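Local coordinates for putative uncharacterized protein (Photobacterium profundum, PDB 3R87) that probably hydrolyses acyl thioesters as a hotdog-fold member of the 4-hydroxybenzoyl-CoA thioesterase family, at residues E74-T80 and R93-P99; F29-F33 and V106-I110; V40-L46 and D127-M132; G86-T90 and L121-P125. All blocks are in the same frame, centred on the assembly; numbering follows the deposited sequence.

Contact 1 (E74-T80 and R93-P99); sequences EICDIRT and RQEVWRP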
loop_
_atom_site.group_PDB
_atom_site.type_symbol
_atom_site.label_atom_id
_atom_site.label_comp_id
_atom_site.label_asym_id
_atom_site.label_seq_id
_atom_site.Cartn_x
_atom_site.Cartn_y
_atom_site.Cartn_z
ATOM N N GLU A 74 5.593 -17.327 0.348
ATOM C CA GLU A 74 5.353 -18.034 -0.892
ATOM C C GLU A 74 5.862 -17.218 -2.069
ATOM O O GLU A 74 5.700 -15.984 -2.089
ATOM C CB GLU A 74 3.889 -18.407 -1.051
ATOM C CG GLU A 74 3.487 -19.424 -0.007
ATOM C CD GLU A 74 2.064 -19.911 -0.025
ATOM O OE1 GLU A 74 1.826 -20.925 0.714
ATOM O OE2 GLU A 74 1.154 -19.270 -0.571
ATOM N N ILE A 75 6.394 -17.908 -3.073
ATOM C CA ILE A 75 6.653 -17.329 -4.357
ATOM C C ILE A 75 5.573 -17.862 -5.282
ATOM O O ILE A 75 5.568 -19.034 -5.645
ATOM C CB ILE A 75 8.058 -17.579 -4.894
ATOM C CG1 ILE A 75 9.112 -17.022 -3.887
ATOM C CG2 ILE A 75 8.186 -16.878 -6.264
ATOM C CD1 ILE A 75 10.542 -17.369 -4.306
ATOM N N CYS A 76 4.620 -17.011 -5.603
ATOM C CA CYS A 76 3.518 -17.379 -6.483
ATOM C C CYS A 76 3.879 -17.085 -7.905
ATOM O O CYS A 76 4.814 -16.336 -8.220
ATOM C CB CYS A 76 2.307 -16.559 -6.109
ATOM S SG CYS A 76 1.621 -17.008 -4.505
ATOM N N ASP A 77 3.171 -17.752 -8.823
ATOM C CA ASP A 77 3.283 -17.479 -10.254
ATOM C C ASP A 77 2.049 -16.733 -10.698
ATOM O O ASP A 77 0.930 -17.227 -10.532
ATOM C CB ASP A 77 3.405 -18.799 -11.013
ATOM C CG ASP A 77 3.759 -18.650 -12.474
ATOM O OD1 ASP A 77 4.164 -17.580 -12.918
ATOM O OD2 ASP A 77 3.621 -19.676 -13.188
ATOM N N ILE A 78 2.235 -15.538 -11.251
ATOM C CA ILE A 78 1.149 -14.820 -11.898
ATOM C C ILE A 78 1.149 -15.258 -13.364
ATOM O O ILE A 78 2.158 -15.110 -14.042
ATOM C CB ILE A 78 1.291 -13.293 -11.795
ATOM C CG1 ILE A 78 1.633 -12.824 -10.404
ATOM C CG2 ILE A 78 0.083 -12.646 -12.410
ATOM C CD1 ILE A 78 0.591 -13.172 -9.434
ATOM N N ARG A 79 0.026 -15.795 -13.810
ATOM C CA ARG A 79 -0.084 -16.378 -15.161
ATOM C C ARG A 79 -1.066 -15.542 -15.935
ATOM O O ARG A 79 -2.247 -15.414 -15.527
ATOM C CB ARG A 79 -0.520 -17.823 -15.035
ATOM C CG ARG A 79 0.480 -18.659 -14.283
ATOM C CD ARG A 79 0.146 -20.133 -14.282
ATOM N NE ARG A 79 1.131 -20.872 -13.537
ATOM C CZ ARG A 79 1.005 -22.158 -13.230
ATOM N NH1 ARG A 79 -0.118 -22.816 -13.608
ATOM N NH2 ARG A 79 1.941 -22.756 -12.534
ATOM N N THR A 80 -0.631 -14.990 -17.060
ATOM C CA THR A 80 -1.373 -13.975 -17.782
ATOM C C THR A 80 -1.497 -14.331 -19.255
ATOM O O THR A 80 -0.504 -14.704 -19.882
ATOM C CB THR A 80 -0.619 -12.627 -17.682
ATOM O OG1 THR A 80 -0.556 -12.232 -16.309
ATOM C CG2 THR A 80 -1.261 -11.508 -18.467
ATOM N N ARG A 93 -6.684 -12.321 -19.024
ATOM C CA ARG A 93 -6.978 -13.349 -18.063
ATOM C C ARG A 93 -5.748 -13.484 -17.188
ATOM O O ARG A 93 -4.659 -13.751 -17.716
ATOM C CB ARG A 93 -7.309 -14.680 -18.751
ATOM C CG ARG A 93 -7.474 -15.833 -17.791
ATOM C CD ARG A 93 -8.723 -15.692 -16.973
ATOM N NE ARG A 93 -8.992 -16.904 -16.222
ATOM C CZ ARG A 93 -10.208 -17.371 -15.988
ATOM N NH1 ARG A 93 -11.328 -16.656 -16.254
ATOM N NH2 ARG A 93 -10.284 -18.535 -15.370
ATOM N N GLN A 94 -5.880 -13.334 -15.872
ATOM C CA GLN A 94 -4.757 -13.366 -14.986
ATOM C C GLN A 94 -5.066 -14.230 -13.804
ATOM O O GLN A 94 -6.190 -14.182 -13.256
ATOM C CB GLN A 94 -4.304 -11.959 -14.563
ATOM C CG GLN A 94 -4.044 -11.078 -15.773
ATOM C CD GLN A 94 -3.352 -9.796 -15.409
ATOM O OE1 GLN A 94 -4.015 -8.757 -15.255
ATOM N NE2 GLN A 94 -2.046 -9.855 -15.212
ATOM N N GLU A 95 -4.112 -15.043 -13.359
ATOM C CA GLU A 95 -4.333 -15.969 -12.293
ATOM C C GLU A 95 -3.133 -16.029 -11.372
ATOM O O GLU A 95 -1.994 -16.007 -11.829
ATOM C CB GLU A 95 -4.606 -17.395 -12.821
ATOM C CG GLU A 95 -5.826 -17.411 -13.761
ATOM C CD GLU A 95 -6.199 -18.756 -14.291
ATOM O OE1 GLU A 95 -5.481 -19.761 -14.012
ATOM O OE2 GLU A 95 -7.227 -18.831 -15.015
ATOM N N VAL A 96 -3.382 -16.114 -10.065
ATOM C CA VAL A 96 -2.317 -16.356 -9.084
ATOM C C VAL A 96 -2.295 -17.816 -8.737
ATOM O O VAL A 96 -3.311 -18.367 -8.287
ATOM C CB VAL A 96 -2.624 -15.563 -7.770
ATOM C CG1 VAL A 96 -1.555 -15.874 -6.740
ATOM C CG2 VAL A 96 -2.813 -14.098 -8.020
ATOM N N TRP A 97 -1.122 -18.452 -8.917
ATOM C CA TRP A 97 -0.970 -19.873 -8.580
ATOM C C TRP A 97 0.057 -19.995 -7.439
ATOM O O TRP A 97 1.239 -19.592 -7.587
ATOM C CB TRP A 97 -0.460 -20.642 -9.822
ATOM C CG TRP A 97 -1.579 -20.862 -10.799
ATOM C CD1 TRP A 97 -2.214 -19.927 -11.564
ATOM C CD2 TRP A 97 -2.213 -22.101 -11.100
ATOM N NE1 TRP A 97 -3.193 -20.524 -12.329
ATOM C CE2 TRP A 97 -3.206 -21.859 -12.039
ATOM C CE3 TRP A 97 -2.021 -23.427 -10.623
ATOM C CZ2 TRP A 97 -4.021 -22.875 -12.569
ATOM C CZ3 TRP A 97 -2.798 -24.421 -11.155
ATOM C CH2 TRP A 97 -3.775 -24.155 -12.111
ATOM N N ARG A 98 -0.375 -20.585 -6.343
ATOM C CA ARG A 98 0.505 -20.911 -5.226
ATOM C C ARG A 98 1.429 -22.043 -5.607
ATOM O O ARG A 98 1.095 -22.874 -6.509
ATOM C CB ARG A 98 -0.268 -21.283 -3.991
ATOM C CG ARG A 98 -1.130 -20.117 -3.440
ATOM C CD ARG A 98 -1.980 -20.517 -2.293
ATOM N NE ARG A 98 -1.186 -20.845 -1.101
ATOM C CZ ARG A 98 -1.573 -21.641 -0.086
ATOM N NH1 ARG A 98 -2.772 -22.261 -0.093
ATOM N NH2 ARG A 98 -0.775 -21.848 0.944
ATOM N N PRO A 99 2.586 -22.183 -4.977
ATOM C CA PRO A 99 3.543 -23.253 -5.374
ATOM C C PRO A 99 2.940 -24.617 -5.277
ATOM O O PRO A 99 2.402 -25.032 -4.260
ATOM C CB PRO A 99 4.665 -23.076 -4.352
ATOM C CG PRO A 99 4.468 -21.836 -3.688
ATOM C CD PRO A 99 3.122 -21.310 -3.930
#

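Contact 2 (F29-F33 and V106-I110); sequences FLKYF and VIGDI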
loop_
_atom_site.group_PDB
_atom_site.type_symbol
_atom_site.label_atom_id
_atom_site.label_comp_id
_atom_site.label_asym_id
_atom_site.label_seq_id
_atom_site.Cartn_x
_atom_site.Cartn_y
_atom_site.Cartn_z
ATOM N N PHE A 29 -3.791 -8.376 -4.805
ATOM C CA PHE A 29 -3.712 -9.195 -6.002
ATOM C C PHE A 29 -3.818 -8.371 -7.263
ATOM O O PHE A 29 -3.193 -8.715 -8.294
ATOM C CB PHE A 29 -4.741 -10.320 -5.951
ATOM C CG PHE A 29 -4.497 -11.299 -4.868
ATOM C CD1 PHE A 29 -3.341 -12.103 -4.853
ATOM C CD2 PHE A 29 -5.379 -11.449 -3.811
ATOM C CE1 PHE A 29 -3.132 -13.036 -3.892
ATOM C CE2 PHE A 29 -5.176 -12.395 -2.825
ATOM C CZ PHE A 29 -4.049 -13.221 -2.853
ATOM N N LEU A 30 -4.619 -7.296 -7.266
ATOM C CA LEU A 30 -4.670 -6.462 -8.447
ATOM C C LEU A 30 -3.373 -5.749 -8.714
ATOM O O LEU A 30 -3.043 -5.458 -9.874
ATOM C CB LEU A 30 -5.828 -5.460 -8.450
ATOM C CG LEU A 30 -7.192 -5.973 -8.908
ATOM C CD1 LEU A 30 -8.191 -4.913 -8.317
ATOM C CD2 LEU A 30 -7.248 -6.278 -10.404
ATOM N N LYS A 31 -2.591 -5.460 -7.650
ATOM C CA LYS A 31 -1.245 -4.909 -7.870
ATOM C C LYS A 31 -0.371 -5.923 -8.635
ATOM O O LYS A 31 0.362 -5.548 -9.558
ATOM C CB LYS A 31 -0.567 -4.576 -6.527
ATOM C CG LYS A 31 -1.278 -3.536 -5.744
ATOM C CD LYS A 31 -0.616 -3.281 -4.398
ATOM C CE LYS A 31 -1.395 -2.198 -3.610
ATOM N NZ LYS A 31 -0.569 -1.504 -2.550
ATOM N N TYR A 32 -0.420 -7.191 -8.187
ATOM C CA TYR A 32 0.417 -8.191 -8.827
ATOM C C TYR A 32 0.011 -8.366 -10.292
ATOM O O TYR A 32 0.865 -8.551 -11.148
ATOM C CB TYR A 32 0.275 -9.531 -8.123
ATOM C CG TYR A 32 0.510 -9.489 -6.608
ATOM C CD1 TYR A 32 1.272 -8.495 -5.975
ATOM C CD2 TYR A 32 -0.098 -10.454 -5.828
ATOM C CE1 TYR A 32 1.360 -8.472 -4.593
ATOM C CE2 TYR A 32 -0.003 -10.446 -4.438
ATOM C CZ TYR A 32 0.719 -9.413 -3.832
ATOM O OH TYR A 32 0.734 -9.387 -2.470
ATOM N N PHE A 33 -1.305 -8.304 -10.566
ATOM C CA PHE A 33 -1.771 -8.397 -11.926
ATOM C C PHE A 33 -1.258 -7.236 -12.758
ATOM O O PHE A 33 -0.896 -7.411 -13.916
ATOM C CB PHE A 33 -3.268 -8.510 -11.978
ATOM C CG PHE A 33 -3.856 -9.805 -11.498
ATOM C CD1 PHE A 33 -3.098 -10.953 -11.290
ATOM C CD2 PHE A 33 -5.228 -9.918 -11.310
ATOM C CE1 PHE A 33 -3.660 -12.159 -10.947
ATOM C CE2 PHE A 33 -5.796 -11.146 -10.947
ATOM C CZ PHE A 33 -5.021 -12.261 -10.753
ATOM N N VAL A 106 -6.438 -17.133 -7.157
ATOM C CA VAL A 106 -7.109 -15.886 -7.524
ATOM C C VAL A 106 -7.221 -15.875 -9.034
ATOM O O VAL A 106 -6.226 -16.194 -9.724
ATOM C CB VAL A 106 -6.375 -14.651 -7.013
ATOM C CG1 VAL A 106 -7.121 -13.362 -7.405
ATOM C CG2 VAL A 106 -6.134 -14.725 -5.525
ATOM N N ILE A 107 -8.361 -15.483 -9.542
ATOM C CA ILE A 107 -8.630 -15.332 -10.973
ATOM C C ILE A 107 -9.106 -13.926 -11.227
ATOM O O ILE A 107 -10.010 -13.448 -10.513
ATOM C CB ILE A 107 -9.663 -16.340 -11.438
ATOM C CG1 ILE A 107 -9.151 -17.768 -11.268
ATOM C CG2 ILE A 107 -10.080 -16.027 -12.914
ATOM C CD1 ILE A 107 -10.215 -18.861 -11.387
ATOM N N GLY A 108 -8.613 -13.289 -12.276
ATOM C CA GLY A 108 -9.128 -12.006 -12.732
ATOM C C GLY A 108 -9.359 -12.021 -14.219
ATOM O O GLY A 108 -8.503 -12.475 -15.006
ATOM N N ASP A 109 -10.505 -11.486 -14.628
ATOM C CA ASP A 109 -10.788 -11.127 -16.002
ATOM C C ASP A 109 -10.786 -9.611 -16.068
ATOM O O ASP A 109 -11.634 -8.958 -15.409
ATOM C CB ASP A 109 -12.166 -11.660 -16.456
ATOM C CG ASP A 109 -12.279 -13.157 -16.425
ATOM O OD1 ASP A 109 -11.411 -13.803 -16.987
ATOM O OD2 ASP A 109 -13.302 -13.676 -15.855
ATOM N N ILE A 110 -9.824 -9.029 -16.756
ATOM C CA ILE A 110 -9.565 -7.600 -16.752
ATOM C C ILE A 110 -9.760 -7.019 -18.116
ATOM O O ILE A 110 -9.315 -7.610 -19.118
ATOM C CB ILE A 110 -8.166 -7.289 -16.200
ATOM C CG1 ILE A 110 -8.093 -7.282 -14.662
ATOM C CG2 ILE A 110 -7.680 -5.958 -16.749
ATOM C CD1 ILE A 110 -8.346 -8.149 -13.991
#

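Contact 3 (V40-L46 and D127-M132); sequences VIDSDKL and DILASM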
loop_
_atom_site.group_PDB
_atom_site.type_symbol
_atom_site.label_atom_id
_atom_site.label_comp_id
_atom_site.label_asym_id
_atom_site.label_seq_id
_atom_site.Cartn_x
_atom_site.Cartn_y
_atom_site.Cartn_z
ATOM N N VAL A 40 4.401 -8.114 -19.714
ATOM C CA VAL A 40 3.970 -8.513 -21.055
ATOM C C VAL A 40 4.212 -7.374 -22.023
ATOM O O VAL A 40 4.724 -7.577 -23.148
ATOM C CB VAL A 40 2.533 -8.979 -21.071
ATOM C CG1 VAL A 40 2.055 -9.228 -22.493
ATOM C CG2 VAL A 40 2.340 -10.187 -20.228
ATOM N N ILE A 41 3.837 -6.160 -21.638
ATOM C CA ILE A 41 3.894 -5.006 -22.511
ATOM C C ILE A 41 5.312 -4.478 -22.749
ATOM O O ILE A 41 5.652 -4.081 -23.857
ATOM C CB ILE A 41 2.994 -3.884 -21.941
ATOM C CG1 ILE A 41 1.513 -4.288 -21.960
ATOM C CG2 ILE A 41 3.240 -2.560 -22.702
ATOM C CD1 ILE A 41 0.661 -3.425 -21.059
ATOM N N ASP A 42 6.134 -4.522 -21.703
ATOM C CA ASP A 42 7.463 -3.956 -21.555
ATOM C C ASP A 42 7.311 -2.622 -20.838
ATOM O O ASP A 42 6.784 -1.624 -21.390
ATOM C CB ASP A 42 8.220 -3.771 -22.883
ATOM C CG ASP A 42 9.664 -3.403 -22.671
ATOM O OD1 ASP A 42 10.419 -3.719 -23.570
ATOM O OD2 ASP A 42 10.000 -2.684 -21.832
ATOM N N SER A 43 7.791 -2.554 -19.599
ATOM C CA SER A 43 7.620 -1.356 -18.814
ATOM C C SER A 43 8.365 -0.162 -19.401
ATOM O O SER A 43 7.939 0.961 -19.219
ATOM C CB SER A 43 8.123 -1.659 -17.380
ATOM O OG SER A 43 9.387 -2.298 -17.403
ATOM N N ASP A 44 9.494 -0.387 -20.101
ATOM C CA ASP A 44 10.172 0.710 -20.701
ATOM C C ASP A 44 9.352 1.381 -21.783
ATOM O O ASP A 44 9.380 2.584 -21.973
ATOM C CB ASP A 44 11.522 0.242 -21.333
ATOM C CG ASP A 44 12.597 0.037 -20.330
ATOM O OD1 ASP A 44 12.524 0.533 -19.174
ATOM O OD2 ASP A 44 13.638 -0.513 -20.727
ATOM N N LYS A 45 8.603 0.550 -22.522
ATOM C CA LYS A 45 7.681 1.098 -23.538
ATOM C C LYS A 45 6.556 1.847 -22.927
ATOM O O LYS A 45 6.133 2.862 -23.433
ATOM C CB LYS A 45 7.130 0.006 -24.426
ATOM C CG LYS A 45 8.229 -0.679 -25.247
ATOM C CD LYS A 45 7.742 -1.252 -26.383
ATOM C CE LYS A 45 8.980 -1.691 -27.210
ATOM N NZ LYS A 45 9.503 -0.678 -28.201
ATOM N N LEU A 46 6.038 1.372 -21.759
ATOM C CA LEU A 46 5.016 2.129 -21.061
ATOM C C LEU A 46 5.576 3.493 -20.591
ATOM O O LEU A 46 4.889 4.482 -20.685
ATOM C CB LEU A 46 4.539 1.351 -19.837
ATOM C CG LEU A 46 3.716 0.157 -20.140
ATOM C CD1 LEU A 46 3.414 -0.610 -18.849
ATOM C CD2 LEU A 46 2.436 0.469 -20.908
ATOM N N ASP A 127 3.072 0.068 -31.544
ATOM C CA ASP A 127 4.325 -0.356 -30.921
ATOM C C ASP A 127 4.126 -1.111 -29.635
ATOM O O ASP A 127 4.916 -2.030 -29.328
ATOM C CB ASP A 127 5.125 0.840 -30.565
ATOM C CG ASP A 127 6.567 0.464 -30.167
ATOM O OD1 ASP A 127 7.305 -0.310 -30.846
ATOM O OD2 ASP A 127 6.966 0.959 -29.103
ATOM N N ILE A 128 3.051 -0.786 -28.910
ATOM C CA ILE A 128 2.684 -1.554 -27.719
ATOM C C ILE A 128 2.226 -2.924 -28.129
ATOM O O ILE A 128 2.638 -3.933 -27.559
ATOM C CB ILE A 128 1.652 -0.803 -26.886
ATOM C CG1 ILE A 128 2.227 0.491 -26.308
ATOM C CG2 ILE A 128 1.079 -1.712 -25.816
ATOM C CD1 ILE A 128 3.308 0.300 -25.271
ATOM N N LEU A 129 1.322 -2.975 -29.159
ATOM C CA LEU A 129 0.859 -4.296 -29.599
ATOM C C LEU A 129 2.042 -5.139 -30.116
ATOM O O LEU A 129 2.104 -6.319 -29.826
ATOM C CB LEU A 129 -0.184 -4.143 -30.725
ATOM C CG LEU A 129 -1.524 -3.453 -30.370
ATOM C CD1 LEU A 129 -2.370 -3.118 -31.655
ATOM C CD2 LEU A 129 -2.236 -4.356 -29.391
ATOM N N ALA A 130 2.962 -4.516 -30.795
ATOM C CA ALA A 130 4.146 -5.267 -31.287
ATOM C C ALA A 130 4.918 -5.865 -30.140
ATOM O O ALA A 130 5.356 -7.004 -30.214
ATOM C CB ALA A 130 5.017 -4.341 -32.095
ATOM N N SER A 131 5.105 -5.044 -29.093
ATOM C CA SER A 131 5.865 -5.469 -27.953
ATOM C C SER A 131 5.152 -6.656 -27.297
ATOM O O SER A 131 5.755 -7.600 -26.810
ATOM C CB SER A 131 6.151 -4.300 -27.017
ATOM O OG SER A 131 6.997 -4.646 -26.013
ATOM N N MET A 132 3.836 -6.488 -27.126
ATOM C CA MET A 132 3.029 -7.534 -26.497
ATOM C C MET A 132 3.109 -8.822 -27.236
ATOM O O MET A 132 3.144 -9.891 -26.595
ATOM C CB MET A 132 1.549 -7.126 -26.456
ATOM C CG MET A 132 1.273 -5.995 -25.446
ATOM S SD MET A 132 -0.336 -5.232 -25.609
ATOM C CE MET A 132 -1.460 -6.622 -25.361
HETATM O O HOH W 1 7.286 -7.325 -24.151
HETATM O O HOH W 2 5.373 -9.938 -24.384
HETATM O O HOH W 3 9.533 -5.321 -25.989
#

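Contact 4 (G86-T90 and L121-P125); sequences GKYKT and LQPVP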
loop_
_atom_site.group_PDB
_atom_site.type_symbol
_atom_site.label_atom_id
_atom_site.label_comp_id
_atom_site.label_asym_id
_atom_site.label_seq_id
_atom_site.Cartn_x
_atom_site.Cartn_y
_atom_site.Cartn_z
ATOM N N GLY A 86 -11.123 -5.604 -30.645
ATOM C CA GLY A 86 -11.124 -4.328 -31.359
ATOM C C GLY A 86 -9.875 -3.487 -31.158
ATOM O O GLY A 86 -8.915 -3.880 -30.409
ATOM N N LYS A 87 -9.945 -2.253 -31.661
ATOM C CA LYS A 87 -8.845 -1.238 -31.576
ATOM C C LYS A 87 -8.616 -0.582 -30.206
ATOM O O LYS A 87 -7.486 -0.061 -29.970
ATOM C CB LYS A 87 -9.173 -0.119 -32.618
ATOM C CG LYS A 87 -8.118 1.012 -32.847
ATOM C CD LYS A 87 -8.402 1.837 -34.190
ATOM C CE LYS A 87 -9.556 2.836 -34.333
ATOM N NZ LYS A 87 -9.357 4.319 -33.981
ATOM N N TYR A 88 -9.614 -0.605 -29.313
ATOM C CA TYR A 88 -9.603 0.120 -28.064
ATOM C C TYR A 88 -9.378 -0.732 -26.848
ATOM O O TYR A 88 -8.652 -0.286 -25.949
ATOM C CB TYR A 88 -10.876 0.977 -27.857
ATOM C CG TYR A 88 -11.013 2.026 -28.937
ATOM C CD1 TYR A 88 -10.379 3.293 -28.810
ATOM C CD2 TYR A 88 -11.691 1.725 -30.118
ATOM C CE1 TYR A 88 -10.465 4.244 -29.830
ATOM C CE2 TYR A 88 -11.813 2.674 -31.192
ATOM C CZ TYR A 88 -11.190 3.932 -31.023
ATOM O OH TYR A 88 -11.270 4.908 -32.020
ATOM N N LYS A 89 -9.934 -1.954 -26.814
ATOM C CA LYS A 89 -9.995 -2.805 -25.627
ATOM C C LYS A 89 -8.939 -3.919 -25.743
ATOM O O LYS A 89 -8.675 -4.487 -26.842
ATOM C CB LYS A 89 -11.336 -3.524 -25.601
ATOM C CG LYS A 89 -12.524 -2.582 -25.709
ATOM C CD LYS A 89 -13.812 -3.301 -25.372
ATOM C CE LYS A 89 -13.923 -3.510 -23.864
ATOM N NZ LYS A 89 -15.297 -3.840 -23.374
ATOM N N THR A 90 -8.427 -4.297 -24.580
ATOM C CA THR A 90 -7.610 -5.480 -24.419
ATOM C C THR A 90 -8.199 -6.262 -23.260
ATOM O O THR A 90 -8.463 -5.698 -22.193
ATOM C CB THR A 90 -6.123 -5.145 -24.195
ATOM O OG1 THR A 90 -5.646 -4.356 -25.266
ATOM C CG2 THR A 90 -5.305 -6.453 -24.273
ATOM N N LEU A 121 -10.502 7.962 -24.781
ATOM C CA LEU A 121 -10.091 6.644 -25.242
ATOM C C LEU A 121 -9.306 6.763 -26.508
ATOM O O LEU A 121 -9.664 7.530 -27.416
ATOM C CB LEU A 121 -11.286 5.715 -25.551
ATOM C CG LEU A 121 -12.191 5.265 -24.421
ATOM C CD1 LEU A 121 -13.425 4.551 -25.109
ATOM C CD2 LEU A 121 -11.447 4.334 -23.482
ATOM N N GLN A 122 -8.248 5.979 -26.591
ATOM C CA GLN A 122 -7.372 6.032 -27.755
ATOM C C GLN A 122 -7.186 4.576 -28.197
ATOM O O GLN A 122 -7.188 3.621 -27.382
ATOM C CB GLN A 122 -5.963 6.577 -27.435
ATOM C CG GLN A 122 -6.043 8.017 -26.874
ATOM C CD GLN A 122 -6.558 9.053 -27.866
ATOM O OE1 GLN A 122 -7.229 10.069 -27.459
ATOM N NE2 GLN A 122 -6.270 8.831 -29.131
ATOM N N PRO A 123 -6.900 4.344 -29.459
ATOM C CA PRO A 123 -6.565 2.937 -29.928
ATOM C C PRO A 123 -5.211 2.463 -29.227
ATOM O O PRO A 123 -4.345 3.290 -28.966
ATOM C CB PRO A 123 -6.312 3.125 -31.439
ATOM C CG PRO A 123 -7.149 4.339 -31.742
ATOM C CD PRO A 123 -6.894 5.311 -30.586
ATOM N N VAL A 124 -5.043 1.165 -29.010
ATOM C CA VAL A 124 -3.747 0.649 -28.465
ATOM C C VAL A 124 -2.658 0.936 -29.495
ATOM O O VAL A 124 -2.788 0.551 -30.640
ATOM C CB VAL A 124 -3.681 -0.856 -28.181
ATOM C CG1 VAL A 124 -2.315 -1.272 -27.599
ATOM C CG2 VAL A 124 -4.822 -1.322 -27.278
ATOM N N PRO A 125 -1.566 1.649 -29.126
ATOM C CA PRO A 125 -0.529 1.954 -30.138
ATOM C C PRO A 125 0.058 0.700 -30.731
ATOM O O PRO A 125 0.327 -0.288 -30.045
ATOM C CB PRO A 125 0.479 2.758 -29.315
ATOM C CG PRO A 125 -0.315 3.387 -28.202
ATOM C CD PRO A 125 -1.320 2.300 -27.811
HETATM O O HOH W 4 -5.153 -0.608 -31.703
HETATM O O HOH W 5 -8.731 2.486 -25.444
#

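Contact 1 (E74-T80 and R93-P99)
Glu74 OE2 receives two donors, Arg98 NE at 2.9 Å and the backbone N of Glu71. Arg98 NH2 donates to the syn lone pair of Glu74 OE1 at 2.8 Å, making a side-on, two-nitrogen salt bridge with the flat groups nearly coplanar (28° between planes). The antiparallel strands pair through Asp77–Trp97 and Arg79–Glu95, both hydrogen-bonded pairs; the Arg79 N to Glu95 O bond measures 2.8 Å. On the face carrying these residues, the Arg79 guanidinium lies flat over Trp97, planes 15° apart, with NH1 3.3 Å from CD2. Asp77 OD2, also hydrogen-bonded to His8 ND1, accepts from Arg79 NE, while Glu95 OE1 takes Trp97 NE1 at 2.9 Å in the indole plane. On the other face Ile78 CD1 meets Val96 CG2 at 3.8 Å, and Gln94 NE2 donates to Thr80 OG1 at 3.0 Å; Gln94 OE1 goes to Arg37. Carboxylates thus fix both stacked groups; charge and stacking hold that face, while that of Ile78 and Val96 packs on helix 28-41.

Contact 2 (F29-F33 and V106-I110)
Phe29 opens the helical segment by presenting a ring face to Val106. Val106 CG2 sits above the middle of the Phe29 ring, 3.5 Å from its centroid and only 5° off the normal, a nearly ideal CH-pi contact. Val106 CG1 is the branch anti to the backbone N (chi1 -179°), which leaves CG2 for Phe29 and turns CG1 toward the next turn of the helix. Leu30 reaches further along the strand, its CD2 facing the tip of Ile110, whose placement is doubtful because its terminal bond is too short. Phe33, one helical turn after Phe29 and joined to it by the bond from Phe33 N to Phe29 O, points toward the strand as well. Phe33 CZ comes 4.1 Å from Val106 CG1, and Phe33 CE2 approaches the bare backbone of Gly108, 3.8 Å from N and 3.9 Å from CA. With no side chain at Gly108, the ring can settle directly against the main chain. Val96 and Met64 on the neighbouring strands also touch Phe33, continuing the apolar layer. The helix and strand axes run 10.1 Å apart and 60° from parallel, consistent with the hotdog fold, in which an antiparallel sheet wraps round a central helix.

Contact 3 (V40-L46 and D127-M132)
Ser131 and Ile41 meet hydroxyl to carbonyl: Ser131 OG donates to Ile41 O at 2.6 Å, approaching 34° out of the carbonyl plane. With OG anti to the backbone N of Ser131 (chi1 -173°), the hydroxyl also accepts from a water, at 2.6 Å, which donates in turn to Asp42 OD1. Asp42 has positive phi where helix 28-41 stops, and its OD2 caps Asp44 N at the start of helix 43-53, so the serine is tied to the break between the helices. On the apolar side of the contact, Ile41 runs alongside Met132, CG1 to CG 3.9 Å, and crosses Ile128 at a slant, CG2 to CD1 3.8 Å. Ile128 CD1 also lies 3.9 Å from Lys45 CB. Lys45 crosses Asp127 at about a right angle, NZ reaching OD2 at 3.2 Å in a salt bridge; Asp127 has two modelled conformers, so the pairing holds for this one. No magnesium is bound to this chain here, but Asp127 is a magnesium ligand in a structure of this protein, as is His53, its side chain about 8 Å away.

Contact 4 (G86-T90 and L121-P125)
Lys87 leaves its backbone with CG anti to N (chi1 -174°) and then bends at its last two torsions, which carries the chain alongside Pro123 and brings NZ to Tyr88 OH at 2.8 Å. Some lysine–proline separations are too short to be reliable, so the closeness of that packing is doubtful. Tyr88, its CG anti to the carbonyl carbon (chi1 -61°), lays its ring beside the start of the other segment: CE1 is 3.8 Å from Pro123 CD, and CD1 is 4.2 Å from Leu121 CB. The firm link is between main chains. Val124 N donates to Lys87 O at 2.9 Å, arriving almost in line with the C=O bond. One water donates to the same oxygen at 3.0 Å and to Val124 O at 2.8 Å, giving Lys87 O two donors and bridging the segments a second time. Another water lies between Tyr88 O and Gln122 O. The touching parts run 83° apart and share one direct backbone bond, so here the chains cross rather than pair as strands. What meets is the tight turn of the hairpin of strands 75-85 and 89-97 and the connection from strand 121-122 to helix 126-133, which carries the magnesium-binding Asp127.

Overall arrangement
Contacts 1 and 2 lie 9 Å apart between centres and share the sheet: strand 89-97 pairs with strand 106-115, Gln94 O to Gly108 N being 2.8 Å, and Val96 CG2 packs on Phe33 CE1 at 3.6 Å. Contact 3 follows helix 28-41 to its end, about 19 Å from contact 2, centre to centre. Contact 4, at the opposite end of the hairpin from contact 1, has its centre about 26 Å from that of contact 1 and 14 Å from that of contact 3, touching the latter where Leu129 CD2 meets Val124 CG1. In chain order the first segments belong to contacts 2, 3, 1 and 4. Central helix, sheet and closing helix 126-133 are thereby tied together, with magnesium-binding Asp127 in contact 3 and contact 4 close by.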